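Local structure of mitochondrial ubiquitin ligase activator of NFKB 1 (Homo sapiens, 6M2D) at residues 15-20 with 27-32; 22-27 with 41-46. The protein acts as a RING-type E3 ubiquitin ligase of the mitochondrial outer membrane, passing ubiquitin from an E2 enzyme to substrates such as AKT1. All blocks are in the same frame, centred on the assembly; numbering follows the deposited sequence.

This chain is the RING domain of the longer ligase. From the N terminus, Cys7 and Cys10 supply half of the first zinc site, and the chain then enters 15-20, which leads into strand 17-20. Contact 1 closes the following loop by bringing 27-32, with the other two ligands of that zinc, back against the strand. Contact 2 starts inside that loop at 22-27, runs past helix 29-34 and closes on 41-46 around the second zinc. The two closures therefore cross rather than nest, giving the interleaved cross-brace topology of RING fingers. They share Ser27, and Phe19 bridges them by packing on Pro42 as well as on Tyr32.

Contact 1: residues 15-20 with 27-32; sequences KSCVFL and SCTECY. With ZN (zinc ion), chain G.
Phe19 CG lies anti to its own carbonyl carbon (chi1 -71°), and Tyr32 CG anti to its backbone N (chi1 165°); these two settings bring the rings into contact from strand 17-20 and from helix 29-34. They meet with the two planes inclined at 49°, Phe19 CE1 lying 3.7 Å from Tyr32 CD1. The far end of the Phe19 ring also reaches Ser27, CZ to CB at 3.6 Å, and a water sits over the centre of one face. That water ties the backbones together, donating to Cys17 O and accepting from Ser27 N. Cutting Phe19 back to an alanine would probably open a gap beside Ser27 CB and leave the Tyr32 ring without its aromatic neighbour.

Next to the rings the backbone does the joining. Ser27 O accepts from Ser16 N at 3.0 Å in a nearly straight bond, the donor standing above the carbonyl plane, and takes a second, weak bond from Cys17 N. The sulfur of Cys17, which binds no zinc here, packs against Thr29, SG to CA at 3.7 Å. Ser27 OG donates to Cys28 O at 2.6 Å, in the carbonyl plane on a lone pair; the same oxygen accepts from Tyr32 N, so two donors hold it. Cys28 is the N-cap of the helix: its SG accepts from Cys31 N at 3.5 Å while also binding zinc.

Cys31 is the second ligand from this segment, and Cys7 and Cys10 complete the site. Strand 17-20 pairs antiparallel with strand 50-53, whose Val51 touches Cys17, Phe19 and Tyr32, so that this valine lies where the small sheet meets helix 29-34.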
loop_
_atom_site.group_PDB
_atom_site.type_symbol
_atom_site.label_atom_id
_atom_site.label_comp_id
_atom_site.label_asym_id
_atom_site.label_seq_id
_atom_site.Cartn_x
_atom_site.Cartn_y
_atom_site.Cartn_z
ATOM N N LYS A 15 -0.208 5.282 6.014
ATOM C CA LYS A 15 -0.354 3.920 5.520
ATOM C C LYS A 15 -1.604 3.273 6.108
ATOM O O LYS A 15 -1.905 3.417 7.293
ATOM C CB LYS A 15 0.884 3.097 5.874
ATOM C CG LYS A 15 2.209 3.692 5.389
ATOM C CD LYS A 15 3.387 2.892 5.929
ATOM C CE LYS A 15 4.720 3.446 5.431
ATOM N NZ LYS A 15 5.871 2.569 5.774
ATOM N N SER A 16 -2.332 2.551 5.275
ATOM C CA SER A 16 -3.621 2.030 5.707
ATOM C C SER A 16 -3.967 0.685 5.086
ATOM O O SER A 16 -5.011 0.126 5.433
ATOM C CB SER A 16 -4.723 3.068 5.402
ATOM O OG SER A 16 -5.100 3.051 4.031
ATOM N N CYS A 17 -3.114 0.130 4.223
ATOM C CA CYS A 17 -3.388 -1.087 3.475
ATOM C C CYS A 17 -2.310 -2.126 3.746
ATOM O O CYS A 17 -1.134 -1.797 3.933
ATOM C CB CYS A 17 -3.422 -0.808 1.963
ATOM S SG CYS A 17 -4.660 0.373 1.420
ATOM N N VAL A 18 -2.719 -3.391 3.761
ATOM C CA VAL A 18 -1.804 -4.525 3.676
ATOM C C VAL A 18 -1.953 -5.133 2.291
ATOM O O VAL A 18 -3.069 -5.453 1.863
ATOM C CB VAL A 18 -2.083 -5.584 4.759
ATOM C CG1 VAL A 18 -1.010 -6.678 4.705
ATOM C CG2 VAL A 18 -2.149 -4.946 6.141
ATOM N N PHE A 19 -0.833 -5.302 1.593
ATOM C CA PHE A 19 -0.836 -5.901 0.268
ATOM C C PHE A 19 -0.553 -7.395 0.399
ATOM O O PHE A 19 0.380 -7.797 1.096
ATOM C CB PHE A 19 0.208 -5.232 -0.635
ATOM C CG PHE A 19 -0.154 -3.829 -1.059
ATOM C CD1 PHE A 19 -1.468 -3.400 -1.052
ATOM C CD2 PHE A 19 0.828 -2.944 -1.468
ATOM C CE1 PHE A 19 -1.802 -2.111 -1.438
ATOM C CE2 PHE A 19 0.503 -1.654 -1.855
ATOM C CZ PHE A 19 -0.814 -1.235 -1.841
ATOM N N LEU A 20 -1.367 -8.209 -0.265
ATOM C CA LEU A 20 -1.171 -9.650 -0.337
ATOM C C LEU A 20 -0.759 -10.019 -1.757
ATOM O O LEU A 20 -1.325 -9.497 -2.719
ATOM C CB LEU A 20 -2.458 -10.384 0.061
ATOM C CG LEU A 20 -2.951 -10.103 1.479
ATOM C CD1 LEU A 20 -4.036 -11.098 1.873
ATOM C CD2 LEU A 20 -1.783 -10.167 2.450
ATOM N N SER A 27 1.051 1.747 1.732
ATOM C CA SER A 27 0.266 2.656 0.911
ATOM C C SER A 27 -1.053 3.017 1.586
ATOM O O SER A 27 -1.604 2.239 2.369
ATOM C CB SER A 27 -0.006 2.037 -0.476
ATOM O OG SER A 27 -1.042 2.726 -1.156
ATOM N N CYS A 28 -1.553 4.213 1.273
ATOM C CA CYS A 28 -2.924 4.559 1.606
ATOM C C CYS A 28 -3.862 3.966 0.562
ATOM O O CYS A 28 -3.430 3.438 -0.466
ATOM C CB CYS A 28 -3.105 6.071 1.674
ATOM S SG CYS A 28 -3.034 6.904 0.062
ATOM N N THR A 29 -5.170 4.074 0.818
ATOM C CA THR A 29 -6.130 3.423 -0.070
ATOM C C THR A 29 -6.238 4.144 -1.411
ATOM O O THR A 29 -6.383 3.500 -2.456
ATOM C CB THR A 29 -7.506 3.330 0.594
ATOM O OG1 THR A 29 -7.358 2.898 1.951
ATOM C CG2 THR A 29 -8.369 2.321 -0.149
ATOM N N GLU A 30 -6.175 5.480 -1.404
ATOM C CA GLU A 30 -6.301 6.226 -2.654
ATOM C C GLU A 30 -5.158 5.906 -3.606
ATOM O O GLU A 30 -5.367 5.743 -4.813
ATOM C CB GLU A 30 -6.363 7.728 -2.367
ATOM C CG GLU A 30 -7.775 8.303 -2.387
ATOM C CD GLU A 30 -7.799 9.812 -2.195
ATOM O OE1 GLU A 30 -6.753 10.460 -2.424
ATOM O OE2 GLU A 30 -8.863 10.342 -1.798
ATOM N N CYS A 31 -3.946 5.778 -3.074
ATOM C CA CYS A 31 -2.804 5.498 -3.935
ATOM C C CYS A 31 -2.887 4.092 -4.515
ATOM O O CYS A 31 -2.506 3.870 -5.673
ATOM C CB CYS A 31 -1.513 5.696 -3.154
ATOM S SG CYS A 31 -1.086 7.445 -3.033
ATOM N N TYR A 32 -3.385 3.127 -3.733
ATOM C CA TYR A 32 -3.580 1.785 -4.269
ATOM C C TYR A 32 -4.509 1.817 -5.476
ATOM O O TYR A 32 -4.211 1.232 -6.523
ATOM C CB TYR A 32 -4.148 0.848 -3.204
ATOM C CG TYR A 32 -4.672 -0.393 -3.874
ATOM C CD1 TYR A 32 -3.790 -1.318 -4.421
ATOM C CD2 TYR A 32 -6.040 -0.614 -4.023
ATOM C CE1 TYR A 32 -4.245 -2.440 -5.069
ATOM C CE2 TYR A 32 -6.513 -1.742 -4.672
ATOM C CZ TYR A 32 -5.607 -2.652 -5.191
ATOM O OH TYR A 32 -6.058 -3.780 -5.833
HETATM ZN ZN ZN G . -0.915 7.573 -0.746
HETATM O O HOH W 1 0.119 -1.152 1.655
#

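Contact 2: residues 22-27 with 41-46; sequences CGHVCS and CPICRQ. With ZN (zinc ion), chain H; SO4 (sulfate ion), chain J.
His24 and Cys22 meet Cys41 and Cys44 around the second zinc of the RING finger, a site of three cysteines and one histidine that joins two irregular loops with no direct hydrogen bond between them. Along His24, CB lies 3.9 Å from Cys41 SG, and CG has Ile43 CB nearby. ND1 binds the metal at 2.1 Å, CE1 touches Cys44 CB at 3.5 Å, and NE2 at the tip has Ile43 CG2 as its neighbour.

The imidazole is thus bordered on several sides. Ile43 CG2 stands over the centre of one face in a CH-pi contact, 4.0 Å from the centroid and 7° off the ring normal; Cys22 O lies over the opposite face, and Cys44 SG sits in plane at the edge. The branching of Ile43 divides its work: CG2, anti to the backbone N, covers the histidine, whereas CG1, beside that N (chi1 -60°), packs 3.5 Å from Cys26 CB. The Cys26 sulfur, not a ligand of this metal, rests against Pro42 CD. Pro42 and Cys26 both reach Phe19 and Val8 too, which connects the site to the core of the domain.

Backbone N-H groups point at all three ligand sulfurs. Cys22 SG accepts from His24 N, Cys44 SG from Gln46 N, and Cys41 SG, weakly, from both Ile43 N and Cys44 N; such bonds would be expected to ease the negative charge gathered on three thiolates. The loop 41-46 is itself closed by Cys41 N to Gln46 O at 2.7 Å. Farther out, the bent Arg45 side chain binds a sulfate, probably a crystallisation additive and also held by Lys40: NH2 donates to its O2 at 3.0 Å, the anion lying at the guanidinium edge.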
loop_
_atom_site.group_PDB
_atom_site.type_symbol
_atom_site.label_atom_id
_atom_site.label_comp_id
_atom_site.label_asym_id
_atom_site.label_seq_id
_atom_site.Cartn_x
_atom_site.Cartn_y
_atom_site.Cartn_z
ATOM N N CYS A 22 2.542 -10.239 -0.708
ATOM C CA CYS A 22 3.860 -9.857 -0.216
ATOM C C CYS A 22 3.823 -9.418 1.247
ATOM O O CYS A 22 4.837 -9.515 1.948
ATOM C CB CYS A 22 4.445 -8.766 -1.106
ATOM S SG CYS A 22 3.578 -7.215 -0.957
ATOM N N GLY A 23 2.676 -8.951 1.734
ATOM C CA GLY A 23 2.538 -8.581 3.132
ATOM C C GLY A 23 2.935 -7.160 3.479
ATOM O O GLY A 23 2.843 -6.773 4.649
ATOM N N HIS A 24 3.350 -6.358 2.507
ATOM C CA HIS A 24 3.902 -5.052 2.827
ATOM C C HIS A 24 2.803 -4.050 3.151
ATOM O O HIS A 24 1.733 -4.056 2.536
ATOM C CB HIS A 24 4.775 -4.557 1.675
ATOM C CG HIS A 24 6.082 -5.277 1.586
ATOM N ND1 HIS A 24 6.530 -5.879 0.430
ATOM C CD2 HIS A 24 7.029 -5.513 2.525
ATOM C CE1 HIS A 24 7.703 -6.445 0.659
ATOM N NE2 HIS A 24 8.026 -6.237 1.923
ATOM N N VAL A 25 3.074 -3.205 4.141
ATOM C CA VAL A 25 2.206 -2.105 4.549
ATOM C C VAL A 25 2.904 -0.828 4.110
ATOM O O VAL A 25 3.776 -0.319 4.818
ATOM C CB VAL A 25 1.959 -2.098 6.064
ATOM C CG1 VAL A 25 1.116 -0.884 6.466
ATOM C CG2 VAL A 25 1.307 -3.392 6.513
ATOM N N CYS A 26 2.551 -0.307 2.938
ATOM C CA CYS A 26 3.254 0.874 2.450
ATOM C C CYS A 26 2.359 1.955 1.870
ATOM O O CYS A 26 2.886 3.015 1.525
ATOM C CB CYS A 26 4.280 0.492 1.368
ATOM S SG CYS A 26 3.556 -0.405 -0.027
ATOM N N SER A 27 1.051 1.747 1.732
ATOM C CA SER A 27 0.266 2.656 0.911
ATOM C C SER A 27 -1.053 3.017 1.586
ATOM O O SER A 27 -1.604 2.239 2.369
ATOM C CB SER A 27 -0.006 2.037 -0.476
ATOM O OG SER A 27 -1.042 2.726 -1.156
ATOM N N CYS A 41 3.346 -3.879 -5.946
ATOM C CA CYS A 41 3.679 -3.289 -4.657
ATOM C C CYS A 41 4.794 -2.264 -4.818
ATOM O O CYS A 41 5.834 -2.571 -5.422
ATOM C CB CYS A 41 4.107 -4.375 -3.671
ATOM S SG CYS A 41 4.767 -3.736 -2.114
ATOM N N PRO A 42 4.628 -1.039 -4.306
ATOM C CA PRO A 42 5.712 -0.048 -4.412
ATOM C C PRO A 42 7.018 -0.499 -3.770
ATOM O O PRO A 42 8.088 -0.041 -4.188
ATOM C CB PRO A 42 5.130 1.185 -3.707
ATOM C CG PRO A 42 3.631 1.021 -3.849
ATOM C CD PRO A 42 3.383 -0.462 -3.767
ATOM N N ILE A 43 6.967 -1.399 -2.785
ATOM C CA ILE A 43 8.179 -1.795 -2.066
ATOM C C ILE A 43 8.922 -2.888 -2.811
ATOM O O ILE A 43 10.127 -2.778 -3.068
ATOM C CB ILE A 43 7.845 -2.260 -0.638
ATOM C CG1 ILE A 43 7.171 -1.142 0.153
ATOM C CG2 ILE A 43 9.117 -2.752 0.052
ATOM C CD1 ILE A 43 7.998 0.094 0.237
ATOM N N CYS A 44 8.233 -3.974 -3.135
ATOM C CA CYS A 44 8.897 -5.162 -3.640
ATOM C C CYS A 44 8.581 -5.456 -5.095
ATOM O O CYS A 44 9.216 -6.345 -5.675
ATOM C CB CYS A 44 8.534 -6.374 -2.763
ATOM S SG CYS A 44 6.865 -6.960 -2.998
ATOM N N ARG A 45 7.641 -4.723 -5.694
ATOM C CA ARG A 45 7.211 -4.817 -7.091
ATOM C C ARG A 45 6.461 -6.102 -7.413
ATOM O O ARG A 45 6.216 -6.387 -8.592
ATOM C CB ARG A 45 8.374 -4.656 -8.082
ATOM C CG ARG A 45 9.223 -3.417 -7.883
ATOM C CD ARG A 45 8.453 -2.125 -8.125
ATOM N NE ARG A 45 7.985 -1.982 -9.502
ATOM C CZ ARG A 45 6.974 -1.195 -9.861
ATOM N NH1 ARG A 45 6.334 -0.472 -8.949
ATOM N NH2 ARG A 45 6.598 -1.133 -11.130
ATOM N N GLN A 46 6.079 -6.885 -6.412
ATOM C CA GLN A 46 5.223 -8.035 -6.666
ATOM C C GLN A 46 3.816 -7.584 -7.020
ATOM O O GLN A 46 3.336 -6.546 -6.559
ATOM C CB GLN A 46 5.148 -8.939 -5.439
ATOM C CG GLN A 46 6.047 -10.140 -5.485
ATOM C CD GLN A 46 5.940 -10.944 -4.214
ATOM O OE1 GLN A 46 6.693 -10.722 -3.262
ATOM N NE2 GLN A 46 4.984 -11.870 -4.178
HETATM ZN ZN ZN H . 5.479 -5.800 -1.370
HETATM S S SO4 J . 7.808 -2.985 -14.134
HETATM O O1 SO4 J . 8.814 -2.269 -13.344
HETATM O O2 SO4 J . 6.599 -3.198 -13.337
HETATM O O3 SO4 J . 7.455 -2.193 -15.315
HETATM O O4 SO4 J . 8.368 -4.276 -14.544
#